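Local structure of beta-N-acetylhexosaminidase (Beutenbergia cavernae, 5BU9) at residues 50-54 / 122-126; 92-97 / 116-121. The protein probably hydrolyses terminal non-reducing N-acetyl-D-hexosamine residues from N-acetyl-beta-D-hexosaminides, as a member of glycoside hydrolase family 3. All blocks are in the same frame, centred on the assembly; numbering follows the deposited sequence.

Interaction 1: residues 50-54 / 122-126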
ATOM      1  N   VAL A  50      17.394 -10.933   8.497  1.00 41.69           N
ATOM      2  CA  VAL A  50      17.671 -10.356   7.180  1.00 47.18           C
ATOM      3  C   VAL A  50      18.023 -11.406   6.127  1.00 44.57           C
ATOM      4  O   VAL A  50      17.401 -11.449   5.066  1.00 43.56           O
ATOM      5  CB  VAL A  50      18.786  -9.303   7.278  1.00 46.29           C
ATOM      6  CG1 VAL A  50      19.291  -8.962   5.902  1.00 41.25           C
ATOM      7  CG2 VAL A  50      18.254  -8.051   7.953  1.00 48.46           C
ATOM      8  N   ASP A  51      19.004 -12.256   6.420  1.00 40.22           N
ATOM      9  CA  ASP A  51      19.424 -13.301   5.483  1.00 51.55           C
ATOM     10  C   ASP A  51      18.292 -14.272   5.127  1.00 50.29           C
ATOM     11  O   ASP A  51      18.126 -14.623   3.964  1.00 51.31           O
ATOM     12  CB  ASP A  51      20.623 -14.103   6.043  1.00 44.87           C
ATOM     13  CG  ASP A  51      21.906 -13.280   6.124  1.00 59.88           C
ATOM     14  OD1 ASP A  51      22.186 -12.484   5.193  1.00 80.34           O
ATOM     15  OD2 ASP A  51      22.634 -13.432   7.131  1.00 68.61           O
ATOM     16  N   ALA A  52      17.526 -14.725   6.117  1.00 40.47           N
ATOM     17  CA  ALA A  52      16.444 -15.666   5.835  1.00 47.85           C
ATOM     18  C   ALA A  52      15.374 -15.019   4.963  1.00 37.31           C
ATOM     19  O   ALA A  52      14.819 -15.669   4.072  1.00 52.01           O
ATOM     20  CB  ALA A  52      15.836 -16.174   7.107  1.00 48.59           C
ATOM     21  N   THR A  53      15.108 -13.739   5.210  1.00 41.50           N
ATOM     22  CA  THR A  53      14.144 -12.988   4.405  1.00 42.48           C
ATOM     23  C   THR A  53      14.678 -12.793   2.978  1.00 48.39           C
ATOM     24  O   THR A  53      13.946 -12.956   2.021  1.00 41.67           O
ATOM     25  CB  THR A  53      13.826 -11.634   5.038  1.00 42.96           C
ATOM     26  OG1 THR A  53      13.304 -11.846   6.353  1.00 47.55           O
ATOM     27  CG2 THR A  53      12.797 -10.837   4.185  1.00 32.81           C
ATOM     28  N   ALA A  54      15.959 -12.458   2.842  1.00 40.98           N
ATOM     29  CA  ALA A  54      16.566 -12.327   1.522  1.00 43.13           C
ATOM     30  C   ALA A  54      16.423 -13.601   0.717  1.00 43.47           C
ATOM     31  O   ALA A  54      16.281 -13.530  -0.504  1.00 45.07           O
ATOM     32  CB  ALA A  54      18.060 -11.953   1.639  1.00 39.72           C
ATOM     33  N   ALA A 122      16.355  -3.107   2.507  1.00 37.52           N
ATOM     34  CA  ALA A 122      16.983  -3.288   1.198  1.00 38.69           C
ATOM     35  C   ALA A 122      17.880  -4.513   1.192  1.00 46.74           C
ATOM     36  O   ALA A 122      17.936  -5.231   0.209  1.00 41.00           O
ATOM     37  CB  ALA A 122      17.804  -2.054   0.813  1.00 37.84           C
ATOM     38  N   ALA A 123      18.601  -4.744   2.283  1.00 38.83           N
ATOM     39  CA  ALA A 123      19.473  -5.909   2.342  1.00 40.05           C
ATOM     40  C   ALA A 123      18.670  -7.224   2.340  1.00 44.27           C
ATOM     41  O   ALA A 123      19.182  -8.254   1.919  1.00 45.56           O
ATOM     42  CB  ALA A 123      20.366  -5.840   3.563  1.00 41.32           C
ATOM     43  N   SER A 124      17.423  -7.187   2.801  0.53 38.03           N
ATOM     44  CA  SER A 124      16.595  -8.392   2.801  0.53 37.52           C
ATOM     45  C   SER A 124      15.771  -8.481   1.515  0.53 42.73           C
ATOM     46  O   SER A 124      14.859  -9.303   1.419  0.53 43.94           O
ATOM     47  CB  SER A 124      15.675  -8.428   4.027  0.53 36.59           C
ATOM     48  OG  SER A 124      14.614  -7.493   3.899  0.53 35.20           O
ATOM     49  N   GLY A 125      16.089  -7.632   0.537  1.00 46.44           N
ATOM     50  CA  GLY A 125      15.425  -7.661  -0.765  1.00 40.22           C
ATOM     51  C   GLY A 125      14.116  -6.887  -0.916  1.00 45.23           C
ATOM     52  O   GLY A 125      13.453  -6.935  -1.964  1.00 39.49           O
ATOM     53  N   ILE A 126      13.732  -6.172   0.132  1.00 35.20           N
ATOM     54  CA  ILE A 126      12.546  -5.316   0.107  1.00 34.72           C
ATOM     55  C   ILE A 126      12.898  -4.040  -0.659  1.00 52.00           C
ATOM     56  O   ILE A 126      13.966  -3.472  -0.416  1.00 35.33           O
ATOM     57  CB  ILE A 126      12.087  -4.969   1.550  1.00 36.78           C
ATOM     58  CG1 ILE A 126      11.723  -6.244   2.300  1.00 35.99           C
ATOM     59  CG2 ILE A 126      10.981  -3.879   1.553  1.00 31.19           C
ATOM     60  CD1 ILE A 126      10.544  -6.961   1.720  1.00 37.33           C
TER
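A54 and S124 bring their backbones unusually close, CA to CA 4.1 Å, where the first turn of helix 50-61 rests against the C-terminal end of helix 107-123. At this point the A54 CA-H is directed at S124 O, 3.5 Å from CA to O, with an angle of 141° at the hydrogen; no conventional hydrogen bond spans the two segments. S124 CB packs against the turn formed by V50 and T53, and its shortest contact there, 3.6 Å, is with V50 O. In the conformer described, S124 OG lies between the backbone N and the carbonyl carbon (chi1 73°) and is hydrogen-bonded to L121 O, in the last turn of helix 107-123. T53 meets S124 CB with CB and the methyl CG2, each 3.8 Å away, CG2 standing anti to the backbone N (chi1 -59° for OG1). Alongside, V50 CG1 lies 4.0 Å from A123 CB, and A54 CB approaches A123 O. The close approach coincides with a Schellman motif: G125, at positive phi, is its C-prime residue, with G125 N bonded to A122 O and I126 N probably to L121 O, and the chain then leads on to strand 128-129. With T53 OG1 hydrogen-bonded to G49 O and, in this conformer, S124 OG to L121 O, neither hydroxyl bonds across; the junction of the two helices rests on van der Waals packing of small groups and one CA-H...O contact.

Interaction 2: residues 92-97 / 116-121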
ATOM      1  N   GLY A  92      19.616  -8.857  12.436  1.00 55.78           N
ATOM      2  CA  GLY A  92      19.898  -7.858  11.412  1.00 48.72           C
ATOM      3  C   GLY A  92      18.841  -6.768  11.270  1.00 72.10           C
ATOM      4  O   GLY A  92      19.022  -5.822  10.510  1.00 59.34           O
ATOM      5  N   PHE A  93      17.728  -6.907  11.990  1.00 42.43           N
ATOM      6  CA  PHE A  93      16.667  -5.894  11.978  1.00 48.06           C
ATOM      7  C   PHE A  93      16.620  -5.129  13.291  1.00 42.25           C
ATOM      8  O   PHE A  93      16.649  -5.740  14.376  1.00 49.85           O
ATOM      9  CB  PHE A  93      15.294  -6.532  11.726  1.00 41.77           C
ATOM     10  CG  PHE A  93      15.064  -6.963  10.297  1.00 51.84           C
ATOM     11  CD1 PHE A  93      14.932  -6.022   9.285  1.00 45.19           C
ATOM     12  CD2 PHE A  93      14.936  -8.310   9.975  1.00 45.22           C
ATOM     13  CE1 PHE A  93      14.717  -6.417   7.955  1.00 36.01           C
ATOM     14  CE2 PHE A  93      14.706  -8.719   8.656  1.00 39.42           C
ATOM     15  CZ  PHE A  93      14.603  -7.763   7.645  1.00 39.34           C
ATOM     16  N   SER A  94      16.546  -3.803  13.203  1.00 45.34           N
ATOM     17  CA  SER A  94      16.276  -2.956  14.373  1.00 43.84           C
ATOM     18  C   SER A  94      14.920  -3.282  15.007  1.00 42.32           C
ATOM     19  O   SER A  94      14.039  -3.821  14.341  1.00 49.78           O
ATOM     20  CB  SER A  94      16.307  -1.486  13.976  1.00 39.55           C
ATOM     21  OG  SER A  94      17.562  -1.197  13.398  1.00 48.45           O
ATOM     22  N   ASP A  95      14.757  -2.983  16.294  1.00 39.54           N
ATOM     23  CA  ASP A  95      13.421  -2.954  16.888  1.00 57.66           C
ATOM     24  C   ASP A  95      12.951  -1.516  16.735  1.00 47.37           C
ATOM     25  O   ASP A  95      13.351  -0.640  17.498  1.00 53.78           O
ATOM     26  CB  ASP A  95      13.407  -3.408  18.362  1.00 48.23           C
ATOM     27  CG  ASP A  95      13.694  -4.916  18.533  1.00 91.60           C
ATOM     28  OD1 ASP A  95      13.070  -5.741  17.820  1.00 72.66           O
ATOM     29  OD2 ASP A  95      14.543  -5.284  19.387  1.00 70.27           O
ATOM     30  N   ILE A  96      12.111  -1.295  15.729  1.00 48.30           N
ATOM     31  CA  ILE A  96      11.650   0.023  15.346  1.00 37.62           C
ATOM     32  C   ILE A  96      10.532   0.477  16.285  1.00 36.70           C
ATOM     33  O   ILE A  96       9.590  -0.251  16.490  1.00 45.04           O
ATOM     34  CB  ILE A  96      11.172   0.005  13.904  1.00 34.32           C
ATOM     35  CG1 ILE A  96      12.253  -0.599  12.997  1.00 44.53           C
ATOM     36  CG2 ILE A  96      10.841   1.399  13.459  1.00 43.80           C
ATOM     37  CD1 ILE A  96      11.788  -0.804  11.529  1.00 33.64           C
ATOM     38  N   PRO A  97      10.646   1.690  16.857  1.00 39.77           N
ATOM     39  CA  PRO A  97       9.608   2.218  17.758  1.00 39.01           C
ATOM     40  C   PRO A  97       8.281   2.493  17.036  1.00 42.12           C
ATOM     41  O   PRO A  97       8.254   2.479  15.808  1.00 42.91           O
ATOM     42  CB  PRO A  97      10.233   3.523  18.297  1.00 38.68           C
ATOM     43  CG  PRO A  97      11.433   3.795  17.454  1.00 50.35           C
ATOM     44  CD  PRO A  97      11.866   2.516  16.862  1.00 40.82           C
ATOM     45  N   THR A 116      18.736   3.831   8.394  1.00 49.70           N
ATOM     46  CA  THR A 116      19.196   2.568   8.935  1.00 43.30           C
ATOM     47  C   THR A 116      18.142   1.492   8.702  1.00 44.34           C
ATOM     48  O   THR A 116      18.466   0.426   8.183  1.00 50.69           O
ATOM     49  CB  THR A 116      19.501   2.697  10.422  1.00 45.71           C
ATOM     50  OG1 THR A 116      20.466   3.737  10.604  1.00 50.15           O
ATOM     51  CG2 THR A 116      20.032   1.385  10.993  1.00 42.72           C
ATOM     52  N   TRP A 117      16.886   1.776   9.061  1.00 39.12           N
ATOM     53  CA  TRP A 117      15.789   0.791   8.927  1.00 36.94           C
ATOM     54  C   TRP A 117      15.630   0.388   7.474  1.00 39.39           C
ATOM     55  O   TRP A 117      15.458  -0.783   7.146  1.00 37.61           O
ATOM     56  CB  TRP A 117      14.469   1.359   9.456  1.00 35.88           C
ATOM     57  CG  TRP A 117      14.581   1.761  10.870  1.00 67.28           C
ATOM     58  CD1 TRP A 117      15.461   1.264  11.785  1.00 42.95           C
ATOM     59  CD2 TRP A 117      13.827   2.777  11.547  1.00 40.12           C
ATOM     60  NE1 TRP A 117      15.295   1.897  12.994  1.00 38.37           N
ATOM     61  CE2 TRP A 117      14.301   2.834  12.872  1.00 57.61           C
ATOM     62  CE3 TRP A 117      12.799   3.638  11.162  1.00 47.80           C
ATOM     63  CZ2 TRP A 117      13.766   3.709  13.820  1.00 37.86           C
ATOM     64  CZ3 TRP A 117      12.278   4.509  12.097  1.00 43.43           C
ATOM     65  CH2 TRP A 117      12.765   4.542  13.407  1.00 59.76           C
ATOM     66  N   GLY A 118      15.702   1.375   6.596  1.00 39.68           N
ATOM     67  CA  GLY A 118      15.653   1.116   5.168  1.00 47.55           C
ATOM     68  C   GLY A 118      16.760   0.220   4.640  1.00 38.03           C
ATOM     69  O   GLY A 118      16.493  -0.629   3.784  1.00 38.40           O
ATOM     70  N   ALA A 119      17.988   0.406   5.144  1.00 38.42           N
ATOM     71  CA  ALA A 119      19.150  -0.374   4.703  1.00 44.25           C
ATOM     72  C   ALA A 119      18.952  -1.871   5.021  1.00 39.26           C
ATOM     73  O   ALA A 119      19.346  -2.754   4.250  1.00 45.78           O
ATOM     74  CB  ALA A 119      20.437   0.154   5.360  1.00 41.29           C
ATOM     75  N   GLU A 120      18.326  -2.135   6.166  1.00 50.55           N
ATOM     76  CA  GLU A 120      18.009  -3.484   6.593  1.00 40.96           C
ATOM     77  C   GLU A 120      16.953  -4.057   5.655  1.00 47.79           C
ATOM     78  O   GLU A 120      17.073  -5.188   5.211  1.00 37.35           O
ATOM     79  CB  GLU A 120      17.524  -3.483   8.045  1.00 42.92           C
ATOM     80  CG  GLU A 120      18.504  -2.845   9.039  1.00 39.62           C
ATOM     81  CD  GLU A 120      17.861  -2.543  10.398  1.00 39.35           C
ATOM     82  OE1 GLU A 120      16.621  -2.644  10.509  1.00 41.26           O
ATOM     83  OE2 GLU A 120      18.592  -2.191  11.353  1.00 53.42           O
ATOM     84  N   LEU A 121      15.933  -3.267   5.334  1.00 42.67           N
ATOM     85  CA  LEU A 121      14.920  -3.719   4.380  1.00 36.80           C
ATOM     86  C   LEU A 121      15.570  -4.039   3.045  1.00 53.05           C
ATOM     87  O   LEU A 121      15.386  -5.127   2.525  1.00 35.42           O
ATOM     88  CB  LEU A 121      13.829  -2.679   4.194  1.00 33.70           C
ATOM     89  CG  LEU A 121      12.911  -2.532   5.393  1.00 32.94           C
ATOM     90  CD1 LEU A 121      11.895  -1.442   5.095  1.00 32.27           C
ATOM     91  CD2 LEU A 121      12.235  -3.830   5.652  1.00 32.39           C
TER
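S94 and E120 supply the polar part of this contact. The carboxylate takes two hydrogen bonds from the one serine: S94 N to E120 OE1, 2.9 Å and nearly straight at 170°, and S94 OG to E120 OE2, modelled very short at 2.5 Å, a length that is doubtful in detail. The backbone N-H comes in from above the carboxylate plane, 39° out of it. E120 reaches the loop because its chain is extended beyond CG, and the two bonds together probably restrict rotation of the group. G92 O packs against the aliphatic part of the same side chain, 3.4 Å from E120 CG.

These bonds fix the irregular loop 92-97, between strand 85-86 and helix 99-102, onto helix 107-123 in the TIM-barrel domain of this family 3 enzyme. Q86 also holds the loop, its side chain hydrogen-bonded to both S94 O and I96 N.

The apolar part centres on W117. I96 CG2 stands over one face of the indole, 3.5 Å from the centroid of the six-membered ring, in a CH-pi contact almost on the ring normal. S94 OG lies at the ring edge, 3.6 Å from W117 CD1, and P97 CD comes within 3.8 Å of W117 CZ2. Were W117 replaced by an alanine, the I96 methyl would probably lose its aromatic platform and a gap would be likely to open beside P97 CD. Farther along the helix, the F93 ring, turned 84° from the E120 carboxylate, places CD1 3.8 Å from E120 CB, and F93 CE1 lies 4.3 Å from L121 CD2.

In the fold
Helix 107-123 serves both interactions: interaction 2 uses the residues just before its C-terminal end, interaction 1 that end and the turn beyond. Each is partly buried, mixing buried and exposed residues, and both lie about 19 Å from the centre of the chain, measured from their own centres, which are about 11 Å apart. Their chemistry differs: interaction 1 joins two helices through small groups, whereas interaction 2 fastens a loop with a carboxylate and an indole and buries more surface, 394 against 222 Å². F93 links them, its ring packing on V50 and, in the conformer described, on S124, so the two contacts form one continuous patch.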